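Local coordinates for protein transcriptional regulator (TetR/AcrR family) (Bacillus halodurans, PDB 5GPA) that binds DNA as a TetR-family repressor that regulates fatty acid degradation, its operator binding probably relieved by a fatty-acyl effector held in the C-terminal domain, at residues A[65-70]-A[125-130]; A[77-82]-A[141-146]. The protein carries 1 engineered substitution. All coordinates share one frame; numbering follows the deposited sequence.

Interaction 1: A[65-70]-A[125-130]; sequences RFVDKI and KGYLNL
Val67 and Tyr127 lie nearest each other where helices 51-75 and 115-140 run side by side, and with Leu130 they supply most of the surface that this contact buries. The two short helical segments are nearly parallel, 17° apart, with axes 9.7 Å from each other at their closest. The two methyl groups of Val67 divide the work. CG2 reaches the base of the tyrosine, 3.8 Å from Tyr127 CA, whereas CG1, anti to the backbone N, lies beside the Leu130 methyl CD2. That methyl also settles against Ile70, one turn on from Phe66, 3.6 Å from Ile70 CG2, so Leu130 CD2 meets both Val67 and Ile70.

The phenol ring of Tyr127 takes part in a T-shaped (edge-to-face) stack with Phe66. The phenylalanine presents an edge, and its CE1 sits 3.8 Å above the tyrosine plane, over the ring centre; the planes stand 81° apart. With CG of Tyr127 anti to its own backbone N (chi1 -172°), the ring extends past Val67 to meet Phe66. Ile70 CD1 approaches the same ring obliquely, 3.9 Å from Tyr127 CE1. Contact between the segments is thus apolar and aromatic, while the phenol oxygen of the buried Tyr127 is satisfied from a third helix, by a hydrogen bond between Tyr127 OH and His91 ND1.

This is interior helix packing in the all-helical C-terminal domain of a TetR-family regulator. Helix 80-96 closes one flank: His91 also meets Phe66 edge-to-face, Met90 touches Ile70 and Leu87 touches Tyr127. From helix 150-170, Phe158 and Leu161 pack on Tyr127, and further along helix 51-75 Arg71 and Met74 contact Leu130.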
loop_
_atom_site.group_PDB
_atom_site.type_symbol
_atom_site.label_atom_id
_atom_site.label_comp_id
_atom_site.label_asym_id
_atom_site.label_seq_id
_atom_site.Cartn_x
_atom_site.Cartn_y
_atom_site.Cartn_z
ATOM N N ARG A 65 9.393 9.745 15.917
ATOM C CA ARG A 65 10.839 9.703 15.864
ATOM C C ARG A 65 11.389 9.431 14.461
ATOM O O ARG A 65 12.410 9.962 14.110
ATOM C CB ARG A 65 11.387 8.672 16.845
ATOM C CG ARG A 65 11.429 7.249 16.321
ATOM C CD ARG A 65 12.307 6.362 17.191
ATOM N NE ARG A 65 11.636 5.993 18.448
ATOM C CZ ARG A 65 11.452 4.747 18.860
ATOM N NH1 ARG A 65 10.827 4.524 19.998
ATOM N NH2 ARG A 65 11.892 3.726 18.128
ATOM N N PHE A 66 10.709 8.584 13.693
ATOM C CA PHE A 66 11.100 8.268 12.337
ATOM C C PHE A 66 11.227 9.533 11.526
ATOM O O PHE A 66 12.207 9.738 10.875
ATOM C CB PHE A 66 10.086 7.291 11.779
ATOM C CG PHE A 66 10.226 6.967 10.330
ATOM C CD1 PHE A 66 9.781 7.828 9.386
ATOM C CD2 PHE A 66 10.683 5.731 9.929
ATOM C CE1 PHE A 66 9.848 7.508 8.059
ATOM C CE2 PHE A 66 10.760 5.401 8.604
ATOM C CZ PHE A 66 10.337 6.299 7.672
ATOM N N VAL A 67 10.250 10.398 11.631
ATOM C CA VAL A 67 10.214 11.631 10.897
ATOM C C VAL A 67 11.240 12.654 11.357
ATOM O O VAL A 67 11.932 13.227 10.571
ATOM C CB VAL A 67 8.796 12.204 10.936
ATOM C CG1 VAL A 67 8.733 13.606 10.376
ATOM C CG2 VAL A 67 7.836 11.271 10.226
ATOM N N ASP A 68 11.322 12.902 12.642
ATOM C CA ASP A 68 12.309 13.858 13.164
ATOM C C ASP A 68 13.751 13.472 12.842
ATOM O O ASP A 68 14.554 14.350 12.552
ATOM C CB ASP A 68 12.154 14.044 14.672
ATOM C CG ASP A 68 10.909 14.805 15.024
ATOM O OD1 ASP A 68 10.868 16.029 14.797
ATOM O OD2 ASP A 68 9.969 14.189 15.545
ATOM N N LYS A 69 14.074 12.183 12.876
ATOM C CA LYS A 69 15.380 11.755 12.409
ATOM C C LYS A 69 15.592 12.008 10.917
ATOM O O LYS A 69 16.680 12.427 10.519
ATOM C CB LYS A 69 15.620 10.289 12.729
ATOM C CG LYS A 69 15.689 9.977 14.210
ATOM C CD LYS A 69 16.058 8.513 14.461
ATOM C CE LYS A 69 15.639 8.083 15.853
ATOM N NZ LYS A 69 15.883 6.630 16.137
ATOM N N ILE A 70 14.566 11.797 10.095
ATOM C CA ILE A 70 14.707 12.095 8.673
ATOM C C ILE A 70 14.854 13.594 8.495
ATOM O O ILE A 70 15.728 14.079 7.765
ATOM C CB ILE A 70 13.514 11.610 7.845
ATOM C CG1 ILE A 70 13.440 10.089 7.833
ATOM C CG2 ILE A 70 13.606 12.146 6.424
ATOM C CD1 ILE A 70 12.281 9.554 6.990
ATOM N N LYS A 125 0.118 11.234 8.502
ATOM C CA LYS A 125 0.103 12.597 7.960
ATOM C C LYS A 125 1.378 13.377 8.258
ATOM O O LYS A 125 1.790 14.226 7.468
ATOM C CB LYS A 125 -1.114 13.371 8.485
ATOM C CG LYS A 125 -2.189 13.558 7.420
ATOM C CD LYS A 125 -3.529 13.972 8.018
ATOM C CE LYS A 125 -4.653 13.858 6.990
ATOM N NZ LYS A 125 -5.990 13.946 7.638
ATOM N N GLY A 126 2.005 13.084 9.392
ATOM C CA GLY A 126 3.248 13.748 9.752
ATOM C C GLY A 126 4.336 13.476 8.732
ATOM O O GLY A 126 5.064 14.380 8.328
ATOM N N TYR A 127 4.458 12.225 8.312
ATOM C CA TYR A 127 5.446 11.871 7.295
ATOM C C TYR A 127 5.079 12.521 5.937
ATOM O O TYR A 127 5.933 13.130 5.281
ATOM C CB TYR A 127 5.552 10.348 7.175
ATOM C CG TYR A 127 6.680 9.827 6.288
ATOM C CD1 TYR A 127 7.847 10.548 6.092
ATOM C CD2 TYR A 127 6.554 8.606 5.639
ATOM C CE1 TYR A 127 8.868 10.061 5.263
ATOM C CE2 TYR A 127 7.554 8.113 4.819
ATOM C CZ TYR A 127 8.707 8.830 4.635
ATOM O OH TYR A 127 9.702 8.306 3.820
ATOM N N LEU A 128 3.806 12.428 5.546
ATOM C CA LEU A 128 3.338 13.008 4.280
ATOM C C LEU A 128 3.575 14.525 4.234
ATOM O O LEU A 128 3.887 15.068 3.185
ATOM C CB LEU A 128 1.855 12.668 4.047
ATOM C CG LEU A 128 1.535 11.154 4.046
ATOM C CD1 LEU A 128 0.035 10.869 3.915
ATOM C CD2 LEU A 128 2.291 10.411 2.942
ATOM N N ASN A 129 3.443 15.200 5.378
ATOM C CA ASN A 129 3.788 16.613 5.476
ATOM C C ASN A 129 5.251 16.877 5.170
ATOM O O ASN A 129 5.577 17.828 4.475
ATOM C CB ASN A 129 3.452 17.150 6.866
ATOM C CG ASN A 129 1.979 17.354 7.046
ATOM O OD1 ASN A 129 1.243 17.401 6.066
ATOM N ND2 ASN A 129 1.531 17.475 8.296
ATOM N N LEU A 130 6.131 16.025 5.677
ATOM C CA LEU A 130 7.553 16.170 5.420
ATOM C C LEU A 130 7.842 16.047 3.931
ATOM O O LEU A 130 8.627 16.821 3.368
ATOM C CB LEU A 130 8.351 15.125 6.213
ATOM C CG LEU A 130 9.859 15.096 5.969
ATOM C CD1 LEU A 130 10.486 16.450 6.270
ATOM C CD2 LEU A 130 10.518 13.995 6.806
#

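Interaction 2: A[77-82]-A[141-146]; sequences ATDVEE and KGYFFQ
Tyr143 and Phe144, in the loop after helix 115-140, cover the N-terminal turn of helix 80-96, whose N-cap is Asp79, in the helical C-terminal domain of this TetR-family protein. At the start of the loop, Lys141 lends the aliphatic part of its chain, with CD 4.3 Å from Val80 CG2, and its carbonyl oxygen lies over one face of the Tyr143 ring.

Tyr143 contributes the largest surface. Its ring leans on Val80, where CD2 comes within a tight 3.2 Å of Val80 CB; with CG beside the backbone N (chi1 -66°) the ring is directed at the start of the helix. The opposite face from the Lys141 oxygen is met by Asp79 OD1, offset toward the rim. Glu81, its chain bent at chi2, brings OE2 to 3.3 Å from Tyr143 CB, with carboxylate and ring planes 83° apart.

The end of the Phe144 side chain reaches Val80 CG1 obliquely, through CE2 at 3.9 Å. Leu135 and Leu189 also pack on it, and Leu192 of the second subunit reaches it across the dimer interface. The Asp79 carboxylate splits its roles: OD1 stands 3.6 Å from Tyr143 CE1, while OD2 caps the helix by accepting from Glu82 N at 2.6 Å.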
loop_
_atom_site.group_PDB
_atom_site.type_symbol
_atom_site.label_atom_id
_atom_site.label_comp_id
_atom_site.label_asym_id
_atom_site.label_seq_id
_atom_site.Cartn_x
_atom_site.Cartn_y
_atom_site.Cartn_z
ATOM N N ALA A 77 22.051 19.288 4.902
ATOM C CA ALA A 77 22.304 18.921 3.516
ATOM C C ALA A 77 22.067 20.116 2.609
ATOM O O ALA A 77 21.443 21.099 3.009
ATOM C CB ALA A 77 21.429 17.757 3.095
ATOM N N THR A 78 22.546 20.008 1.377
ATOM C CA THR A 78 22.535 21.125 0.443
ATOM C C THR A 78 21.471 20.990 -0.657
ATOM O O THR A 78 20.391 21.582 -0.576
ATOM C CB THR A 78 23.929 21.274 -0.192
ATOM O OG1 THR A 78 24.434 19.973 -0.534
ATOM C CG2 THR A 78 24.890 21.931 0.809
ATOM N N ASP A 79 21.801 20.207 -1.680
ATOM C CA ASP A 79 20.904 19.931 -2.789
ATOM C C ASP A 79 19.648 19.164 -2.313
ATOM O O ASP A 79 19.705 18.342 -1.391
ATOM C CB ASP A 79 21.657 19.170 -3.902
ATOM C CG ASP A 79 20.725 18.552 -4.911
ATOM O OD1 ASP A 79 20.574 19.111 -6.033
ATOM O OD2 ASP A 79 20.169 17.496 -4.567
ATOM N N VAL A 80 18.514 19.446 -2.951
ATOM C CA VAL A 80 17.235 18.862 -2.555
ATOM C C VAL A 80 17.092 17.434 -3.076
ATOM O O VAL A 80 16.336 16.629 -2.537
ATOM C CB VAL A 80 16.065 19.756 -3.042
ATOM C CG1 VAL A 80 14.728 19.018 -3.114
ATOM C CG2 VAL A 80 15.953 20.985 -2.160
ATOM N N GLU A 81 17.833 17.096 -4.120
ATOM C CA GLU A 81 17.804 15.715 -4.581
ATOM C C GLU A 81 18.623 14.894 -3.599
ATOM O O GLU A 81 18.316 13.728 -3.369
ATOM C CB GLU A 81 18.324 15.591 -6.019
ATOM C CG GLU A 81 17.219 15.843 -7.044
ATOM C CD GLU A 81 17.674 16.658 -8.237
ATOM O OE1 GLU A 81 18.443 16.116 -9.070
ATOM O OE2 GLU A 81 17.241 17.831 -8.351
ATOM N N GLU A 82 19.628 15.498 -2.966
ATOM C CA GLU A 82 20.305 14.743 -1.909
ATOM C C GLU A 82 19.381 14.666 -0.687
ATOM O O GLU A 82 19.458 13.704 0.077
ATOM C CB GLU A 82 21.688 15.317 -1.549
ATOM C CG GLU A 82 22.106 15.115 -0.069
ATOM C CD GLU A 82 23.489 15.679 0.287
ATOM O OE1 GLU A 82 24.433 15.533 -0.526
ATOM O OE2 GLU A 82 23.639 16.241 1.397
ATOM N N LYS A 141 13.062 25.846 -5.973
ATOM C CA LYS A 141 14.463 26.031 -6.339
ATOM C C LYS A 141 14.749 25.452 -7.716
ATOM O O LYS A 141 15.903 25.356 -8.141
ATOM C CB LYS A 141 15.380 25.395 -5.296
ATOM C CG LYS A 141 15.296 26.057 -3.936
ATOM C CD LYS A 141 16.011 25.254 -2.869
ATOM C CE LYS A 141 16.160 26.075 -1.597
ATOM N NZ LYS A 141 14.878 26.753 -1.221
ATOM N N GLY A 142 13.689 25.055 -8.408
ATOM C CA GLY A 142 13.827 24.559 -9.763
ATOM C C GLY A 142 14.500 23.209 -9.920
ATOM O O GLY A 142 14.940 22.874 -11.017
ATOM N N TYR A 143 14.581 22.423 -8.846
ATOM C CA TYR A 143 15.063 21.045 -8.959
ATOM C C TYR A 143 13.982 20.124 -9.548
ATOM O O TYR A 143 14.270 19.288 -10.405
ATOM C CB TYR A 143 15.521 20.507 -7.599
ATOM C CG TYR A 143 16.738 21.190 -7.000
ATOM C CD1 TYR A 143 17.857 21.498 -7.771
ATOM C CD2 TYR A 143 16.764 21.534 -5.653
ATOM C CE1 TYR A 143 18.973 22.119 -7.204
ATOM C CE2 TYR A 143 17.868 22.147 -5.079
ATOM C CZ TYR A 143 18.967 22.442 -5.857
ATOM O OH TYR A 143 20.060 23.062 -5.282
ATOM N N PHE A 144 12.743 20.270 -9.081
ATOM C CA PHE A 144 11.632 19.475 -9.600
ATOM C C PHE A 144 10.862 20.324 -10.602
ATOM O O PHE A 144 10.786 21.536 -10.436
ATOM C CB PHE A 144 10.693 19.014 -8.470
ATOM C CG PHE A 144 11.358 18.171 -7.421
ATOM C CD1 PHE A 144 12.308 17.231 -7.766
ATOM C CD2 PHE A 144 11.036 18.335 -6.086
ATOM C CE1 PHE A 144 12.908 16.462 -6.802
ATOM C CE2 PHE A 144 11.641 17.582 -5.114
ATOM C CZ PHE A 144 12.576 16.639 -5.469
ATOM N N PHE A 145 10.249 19.708 -11.612
ATOM C CA PHE A 145 9.588 20.517 -12.638
ATOM C C PHE A 145 8.392 21.243 -12.009
ATOM O O PHE A 145 7.780 20.741 -11.068
ATOM C CB PHE A 145 9.212 19.668 -13.872
ATOM C CG PHE A 145 8.024 18.771 -13.694
ATOM C CD1 PHE A 145 8.153 17.528 -13.099
ATOM C CD2 PHE A 145 6.782 19.153 -14.176
ATOM C CE1 PHE A 145 7.044 16.684 -12.962
ATOM C CE2 PHE A 145 5.679 18.333 -14.043
ATOM C CZ PHE A 145 5.805 17.092 -13.432
ATOM N N GLN A 146 8.083 22.442 -12.494
ATOM C CA GLN A 146 7.240 23.359 -11.717
ATOM C C GLN A 146 5.742 23.051 -11.830
ATOM O O GLN A 146 4.966 23.357 -10.924
ATOM C CB GLN A 146 7.521 24.811 -12.135
ATOM C CG GLN A 146 7.812 25.752 -10.947
ATOM C CD GLN A 146 6.581 26.251 -10.176
ATOM O OE1 GLN A 146 5.461 25.801 -10.388
ATOM N NE2 GLN A 146 6.811 27.168 -9.240
#

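Interactions 1 and 2 lie in the same helical C-terminal domain, one on helix 115-140 and the other just beyond its end. Interaction 1 pairs helices 51-75 and 115-140 near the centre of the chain; interaction 2 joins the start of helix 80-96, the next helix after 51-75, to the loop that leaves helix 115-140. Their centres are 19 Å apart and they do not touch. The inner contact is buried and wholly apolar between its segments, its one phenol served by His91 of helix 80-96. The outer is partly buried, mixes carboxylates with aromatic rings, and adjoins the second subunit, which does not reach interaction 1.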